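Local coordinates for protein quinone oxidoreductase (Coxiella burnetii, PDB 3TQH) that probably reduces quinones with NADPH, as a member of the medium-chain dehydrogenase/reductase family, and is seen with NADPH bound, at residues F15-P18 / K19-K22; S56-V59 / A60-K64; N87-N90 / I91-V95. All blocks are in the same frame, centred on the assembly; numbering follows the deposited sequence.

Contact 1: F15-P18 / K19-K22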
loop_
_atom_site.group_PDB
_atom_site.type_symbol
_atom_site.label_atom_id
_atom_site.label_comp_id
_atom_site.label_asym_id
_atom_site.label_seq_id
_atom_site.Cartn_x
_atom_site.Cartn_y
_atom_site.Cartn_z
ATOM N N PHE A 15 10.981 10.085 16.854
ATOM C CA PHE A 15 10.917 8.715 16.366
ATOM C C PHE A 15 10.850 7.783 17.562
ATOM O O PHE A 15 11.610 7.932 18.517
ATOM C CB PHE A 15 12.141 8.364 15.521
ATOM C CG PHE A 15 12.306 9.222 14.300
ATOM C CD1 PHE A 15 11.346 9.220 13.300
ATOM C CD2 PHE A 15 13.433 10.018 14.143
ATOM C CE1 PHE A 15 11.497 10.002 12.169
ATOM C CE2 PHE A 15 13.591 10.807 13.012
ATOM C CZ PHE A 15 12.619 10.797 12.023
ATOM N N GLY A 16 9.944 6.820 17.519
ATOM C CA GLY A 16 9.820 5.889 18.628
ATOM C C GLY A 16 8.698 4.905 18.425
ATOM O O GLY A 16 8.267 4.694 17.302
ATOM N N PRO A 17 8.220 4.297 19.520
ATOM C CA PRO A 17 7.094 3.373 19.483
ATOM C C PRO A 17 5.778 4.085 19.180
ATOM O O PRO A 17 5.739 5.316 19.163
ATOM C CB PRO A 17 7.057 2.802 20.911
ATOM C CG PRO A 17 8.358 3.146 21.521
ATOM C CD PRO A 17 8.774 4.419 20.880
ATOM N N PRO A 18 4.697 3.316 18.965
ATOM C CA PRO A 18 3.381 3.878 18.636
ATOM C C PRO A 18 2.868 4.968 19.587
ATOM O O PRO A 18 2.134 5.851 19.156
ATOM C CB PRO A 18 2.468 2.651 18.669
ATOM C CG PRO A 18 3.364 1.529 18.248
ATOM C CD PRO A 18 4.707 1.846 18.845
ATOM N N LYS A 19 3.258 4.904 20.859
ATOM C CA LYS A 19 2.837 5.891 21.864
ATOM C C LYS A 19 3.214 7.342 21.530
ATOM O O LYS A 19 2.654 8.269 22.130
ATOM C CB LYS A 19 3.420 5.548 23.249
ATOM C CG LYS A 19 2.609 4.548 24.082
ATOM C CD LYS A 19 2.965 4.660 25.569
ATOM C CE LYS A 19 2.480 3.450 26.372
ATOM N NZ LYS A 19 2.591 3.668 27.856
ATOM N N VAL A 20 4.165 7.540 20.611
ATOM C CA VAL A 20 4.606 8.895 20.223
ATOM C C VAL A 20 3.603 9.626 19.326
ATOM O O VAL A 20 3.738 10.826 19.097
ATOM C CB VAL A 20 5.994 8.903 19.515
ATOM C CG1 VAL A 20 7.049 8.256 20.394
ATOM C CG2 VAL A 20 5.921 8.225 18.160
ATOM N N LEU A 21 2.611 8.905 18.811
ATOM C CA LEU A 21 1.544 9.517 18.028
ATOM C C LEU A 21 0.602 10.295 18.937
ATOM O O LEU A 21 0.194 9.790 19.980
ATOM C CB LEU A 21 0.757 8.449 17.280
ATOM C CG LEU A 21 1.491 7.670 16.190
ATOM C CD1 LEU A 21 0.505 6.776 15.464
ATOM C CD2 LEU A 21 2.166 8.587 15.213
ATOM N N LYS A 22 0.262 11.517 18.539
ATOM C CA LYS A 22 -0.631 12.372 19.324
ATOM C C LYS A 22 -1.691 13.014 18.433
ATOM O O LYS A 22 -1.397 13.428 17.308
ATOM C CB LYS A 22 0.156 13.486 20.019
ATOM C CG LYS A 22 1.499 13.064 20.601
ATOM C CD LYS A 22 2.149 14.197 21.395
ATOM C CE LYS A 22 2.773 15.246 20.482
ATOM N NZ LYS A 22 2.941 16.551 21.177
#

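Contact 2: S56-V59 / A60-K64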
loop_
_atom_site.group_PDB
_atom_site.type_symbol
_atom_site.label_atom_id
_atom_site.label_comp_id
_atom_site.label_asym_id
_atom_site.label_seq_id
_atom_site.Cartn_x
_atom_site.Cartn_y
_atom_site.Cartn_z
ATOM N N SER A 56 13.130 4.070 11.062
ATOM C CA SER A 56 13.925 3.102 10.312
ATOM C C SER A 56 13.939 3.395 8.815
ATOM O O SER A 56 14.915 3.081 8.131
ATOM C CB SER A 56 13.417 1.675 10.555
ATOM O OG SER A 56 12.086 1.507 10.092
ATOM N N GLY A 57 12.866 3.997 8.309
ATOM C CA GLY A 57 12.703 4.192 6.868
ATOM C C GLY A 57 13.556 5.305 6.288
ATOM O O GLY A 57 14.109 6.127 7.021
ATOM N N PHE A 58 13.656 5.325 4.961
ATOM C CA PHE A 58 14.378 6.377 4.246
ATOM C C PHE A 58 13.687 7.741 4.367
ATOM O O PHE A 58 14.352 8.780 4.369
ATOM C CB PHE A 58 14.531 6.016 2.763
ATOM C CG PHE A 58 15.190 7.091 1.949
ATOM C CD1 PHE A 58 16.573 7.179 1.879
ATOM C CD2 PHE A 58 14.428 8.031 1.270
ATOM C CE1 PHE A 58 17.185 8.177 1.133
ATOM C CE2 PHE A 58 15.035 9.030 0.521
ATOM C CZ PHE A 58 16.411 9.105 0.453
ATOM N N VAL A 59 12.361 7.734 4.459
ATOM C CA VAL A 59 11.609 8.974 4.632
ATOM C C VAL A 59 11.944 9.618 5.980
ATOM O O VAL A 59 12.010 10.842 6.082
ATOM C CB VAL A 59 10.086 8.752 4.517
ATOM C CG1 VAL A 59 9.348 10.067 4.703
ATOM C CG2 VAL A 59 9.736 8.126 3.161
ATOM N N ALA A 60 12.175 8.788 6.996
ATOM C CA ALA A 60 12.621 9.264 8.315
ATOM C C ALA A 60 13.935 10.037 8.246
ATOM O O ALA A 60 14.176 10.917 9.068
ATOM C CB ALA A 60 12.756 8.099 9.286
ATOM N N LYS A 61 14.779 9.700 7.274
ATOM C CA LYS A 61 16.045 10.403 7.046
ATOM C C LYS A 61 15.805 11.887 6.746
ATOM O O LYS A 61 16.494 12.756 7.284
ATOM C CB LYS A 61 16.803 9.755 5.875
ATOM C CG LYS A 61 18.318 9.957 5.874
ATOM C CD LYS A 61 19.064 8.734 6.424
ATOM C CE LYS A 61 20.571 8.852 6.222
ATOM N NZ LYS A 61 21.158 10.024 6.928
ATOM N N LYS A 62 14.824 12.166 5.889
ATOM C CA LYS A 62 14.489 13.543 5.487
ATOM C C LYS A 62 13.727 14.317 6.573
ATOM O O LYS A 62 13.905 15.528 6.711
ATOM C CB LYS A 62 13.648 13.536 4.207
ATOM C CG LYS A 62 14.334 12.931 2.980
ATOM C CD LYS A 62 15.120 13.969 2.168
ATOM C CE LYS A 62 15.354 13.499 0.728
ATOM N NZ LYS A 62 14.059 13.217 0.008
ATOM N N LEU A 63 12.872 13.624 7.324
ATOM C CA LEU A 63 12.112 14.241 8.416
ATOM C C LEU A 63 12.919 14.399 9.705
ATOM O O LEU A 63 12.430 15.003 10.657
ATOM C CB LEU A 63 10.857 13.420 8.740
ATOM C CG LEU A 63 9.693 13.414 7.755
ATOM C CD1 LEU A 63 8.606 12.482 8.262
ATOM C CD2 LEU A 63 9.143 14.811 7.560
ATOM N N LYS A 64 14.136 13.852 9.735
ATOM C CA LYS A 64 14.990 13.846 10.934
ATOM C C LYS A 64 15.084 15.198 11.642
ATOM O O LYS A 64 14.923 15.272 12.862
ATOM C CB LYS A 64 16.396 13.335 10.568
ATOM C CG LYS A 64 17.507 13.613 11.588
ATOM C CD LYS A 64 18.759 12.776 11.279
ATOM C CE LYS A 64 20.053 13.584 11.405
ATOM N NZ LYS A 64 20.373 14.003 12.799
#

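Contact 3: N87-N90 / I91-V95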
loop_
_atom_site.group_PDB
_atom_site.type_symbol
_atom_site.label_atom_id
_atom_site.label_comp_id
_atom_site.label_asym_id
_atom_site.label_seq_id
_atom_site.Cartn_x
_atom_site.Cartn_y
_atom_site.Cartn_z
ATOM N N ASN A 87 -7.532 23.715 -13.216
ATOM C CA ASN A 87 -8.504 23.783 -14.319
ATOM C C ASN A 87 -9.582 22.695 -14.321
ATOM O O ASN A 87 -10.748 22.983 -14.619
ATOM C CB ASN A 87 -7.775 23.750 -15.678
ATOM C CG ASN A 87 -7.334 25.124 -16.150
ATOM O OD1 ASN A 87 -7.293 25.388 -17.353
ATOM N ND2 ASN A 87 -7.002 26.006 -15.212
ATOM N N ASN A 88 -9.190 21.458 -14.018
ATOM C CA ASN A 88 -10.058 20.291 -14.226
ATOM C C ASN A 88 -10.763 19.750 -12.971
ATOM O O ASN A 88 -11.547 18.803 -13.071
ATOM C CB ASN A 88 -9.256 19.150 -14.882
ATOM C CG ASN A 88 -9.143 19.288 -16.405
ATOM O OD1 ASN A 88 -9.760 20.166 -17.024
ATOM N ND2 ASN A 88 -8.349 18.404 -17.016
ATOM N N VAL A 89 -10.486 20.327 -11.803
ATOM C CA VAL A 89 -11.196 19.965 -10.571
ATOM C C VAL A 89 -12.204 21.066 -10.199
ATOM O O VAL A 89 -12.001 22.232 -10.527
ATOM C CB VAL A 89 -10.204 19.744 -9.411
ATOM C CG1 VAL A 89 -10.904 19.103 -8.215
ATOM C CG2 VAL A 89 -9.042 18.875 -9.870
ATOM N N ASN A 90 -13.295 20.684 -9.534
ATOM C CA ASN A 90 -14.286 21.634 -9.021
ATOM C C ASN A 90 -14.475 21.507 -7.511
ATOM O O ASN A 90 -14.274 20.438 -6.939
ATOM C CB ASN A 90 -15.639 21.417 -9.704
ATOM C CG ASN A 90 -15.690 21.991 -11.103
ATOM O OD1 ASN A 90 -16.001 21.282 -12.057
ATOM N ND2 ASN A 90 -15.404 23.288 -11.232
ATOM N N ILE A 91 -14.867 22.608 -6.877
ATOM C CA ILE A 91 -15.239 22.608 -5.465
ATOM C C ILE A 91 -16.439 21.681 -5.284
ATOM O O ILE A 91 -17.406 21.747 -6.046
ATOM C CB ILE A 91 -15.633 24.033 -4.968
ATOM C CG1 ILE A 91 -14.461 25.017 -5.080
ATOM C CG2 ILE A 91 -16.149 23.985 -3.535
ATOM C CD1 ILE A 91 -13.263 24.656 -4.243
ATOM N N GLY A 92 -16.368 20.812 -4.284
ATOM C CA GLY A 92 -17.434 19.847 -4.026
ATOM C C GLY A 92 -17.195 18.469 -4.624
ATOM O O GLY A 92 -17.909 17.522 -4.289
ATOM N N ASP A 93 -16.199 18.344 -5.501
ATOM C CA ASP A 93 -15.878 17.052 -6.111
ATOM C C ASP A 93 -15.412 16.061 -5.049
ATOM O O ASP A 93 -14.654 16.418 -4.154
ATOM C CB ASP A 93 -14.786 17.194 -7.182
ATOM C CG ASP A 93 -15.302 17.779 -8.497
ATOM O OD1 ASP A 93 -16.523 18.005 -8.653
ATOM O OD2 ASP A 93 -14.464 18.006 -9.392
ATOM N N LYS A 94 -15.882 14.823 -5.151
ATOM C CA LYS A 94 -15.421 13.748 -4.286
ATOM C C LYS A 94 -14.195 13.120 -4.940
ATOM O O LYS A 94 -14.247 12.713 -6.103
ATOM C CB LYS A 94 -16.527 12.714 -4.077
ATOM C CG LYS A 94 -17.802 13.299 -3.455
ATOM C CD LYS A 94 -18.909 12.244 -3.285
ATOM C CE LYS A 94 -20.197 12.863 -2.725
ATOM N NZ LYS A 94 -21.406 12.055 -3.051
ATOM N N VAL A 95 -13.094 13.058 -4.195
ATOM C CA VAL A 95 -11.812 12.631 -4.755
ATOM C C VAL A 95 -11.081 11.611 -3.894
ATOM O O VAL A 95 -11.362 11.453 -2.706
ATOM C CB VAL A 95 -10.865 13.836 -4.986
ATOM C CG1 VAL A 95 -11.468 14.798 -6.018
ATOM C CG2 VAL A 95 -10.568 14.543 -3.673
#

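Contact 1: F15-P18 / K19-K22
Gly16 meets Val20 four residues on, where the methyl CG1 of Val20 lies 4.0 Å from CA of Gly16. The carbonyl O of Gly16 takes a hydrogen bond from the guanidinium of Arg53, at the end of helix 47-53. Pro17 comes next. Its carbonyl O accepts the amide of Val20, with 3.1 Å between Pro17 O and Val20 N and an N-H...O angle of 170°. The donor stands above the carbonyl plane, 35° out of it.

The same oxygen is overhung by both methyls of Val20, and the nearer is CG2, 3.1 Å from Pro17 O. Val20 CG1 lies anti to the carbonyl carbon (chi1 -57°). From there Val20 CG1 also reaches the proline ring, 4.2 Å from Pro17 CD.

This bond and the next, each i to i+3, make a short 3-10 turn. It closes the hairpin connection between strand 6-12 and strand 21-27, the antiparallel pair at the start of the chain.

Pro18 repeats the pattern one residue later. Pro18 O takes the amide of Leu21, with 3.1 Å between Pro18 O and Leu21 N, again from above the carbonyl plane. CB and CG of Leu21 sit against this oxygen, with CG 3.5 Å from Pro18 O. Both prolines lack an amide hydrogen, so they enter the turn as acceptors alone. The Pro18 ring packs on Glu305 and Glu308 of helix 300-308, and the buried Leu21 side chain touches Ala300 and His304 of that helix.

Contact 2: S56-V59 / A60-K64
Lys62 reaches back along one side of a short helix toward Phe58, four residues earlier. Lys62 CB starts 3.7 Å from the carbonyl O of Val59. CG lies anti to the carbonyl carbon (chi1 -62°), and the chain then bends at chi2. The bend carries the chain out toward the far end of the Phe58 ring. A second bend, at chi4, sets the amine at the tip. Lys62 NZ comes to 4.3 Å from Phe58 CE2 and approaches the ring obliquely. The main polar partner of NZ is the carboxylate of Asp103, with which it forms a salt bridge.

The backbone beneath is loosely bonded at its start. Gly57 O receives a weak bond from the amide of Ala60, and Phe58 O a weak one from Lys61. CB of Lys61 also crowds that second oxygen, 3.0 Å from Phe58 O. Val59 O carries two donors. The amide of Lys62 reaches it weakly, with an N-H...O angle of 126°. Leu63 N makes the straighter bond, 3.2 Å from Val59 O at 158°, and lies in the carbonyl plane. This is the i to i+4 bond of an alpha-helical turn.

On the buried side, Val59 CG1 and Leu63 CD1 touch loosely at 4.4 Å. CB of Ala60 lies 3.3 Å from Gly57 O. Ser56 leads into the turn, and its hydroxyl is hydrogen-bonded to Asn54 and to the carbonyl of the NADPH-binding Lys51. Val59 and Leu63 face Thr52 of helix 47-53, Ala60 faces Phe15, and the lysines and Phe58 are exposed. The result is a short, weakly bonded helix, 58-63, in the GroES-like domain, with Gly57 about 9 Å from the bound NADPH.

Contact 3: N87-N90 / I91-V95
Asp93 lays its carboxylate over the backbone of Asn90. The side chain leaves with CG anti to its own carbonyl carbon (chi1 -77°), which brings Asp93 CG to 3.2 Å from Asn90 O. Asp93 OD2 then accepts the amide of Asn90, with 2.9 Å between Asp93 OD2 and Asn90 N and an N-H...O angle of 156°. The amide comes from well above the carboxylate plane, 62° out of it. The same OD2 also takes a hydrogen bond from the side-chain amide of Gln121. Two donors grip this oxygen, which limits how far the carboxylate can swing.

Both carboxylate oxygens lie near CB of Asn90, with Asp93 OD2 at 3.6 Å from Asn90 CB. The buried Val89 flanks the carboxylate, with Val89 CG1 at 3.9 Å from Asp93 OD2, and packs on Val79 and Met36.

A return bond runs from the Asp93 amide to Asn90 O, with 3.2 Å between Asp93 N and Asn90 O. Asn90 and Asp93 thus hold each other twice, once through backbone alone and once through the carboxylate. The backbone from Asn90 to Asp93, with Ile91 and Gly92 at the corners and phi positive at Gly92, is a type II beta turn. The carboxylate bond is an addition to it. The turn leads into strand 94-98 of the GroES-like domain.

In the fold
The three contacts follow one another along the chain, all in the enoyl reductase family region. Contacts 1 and 2 are neighbours, with centres 15 Å apart. The ring of Phe15 bridges them: Phe15 CZ packs 3.3 Å from Ala60 O, so the first hairpin rests on helix 58-63. Helix 47-53 is shared: contact 1 reaches its end at Arg53 through Pro18, Val20 and Leu21, and contact 2 reaches Thr52 through Val59 and Leu63. Contact 3 stands apart, its centre about 35 Å from that of contact 1 and 33 Å from that of contact 2, on the mixed sheet away from the NADPH site. Contact 2 lies nearer the bound NADPH than contact 1.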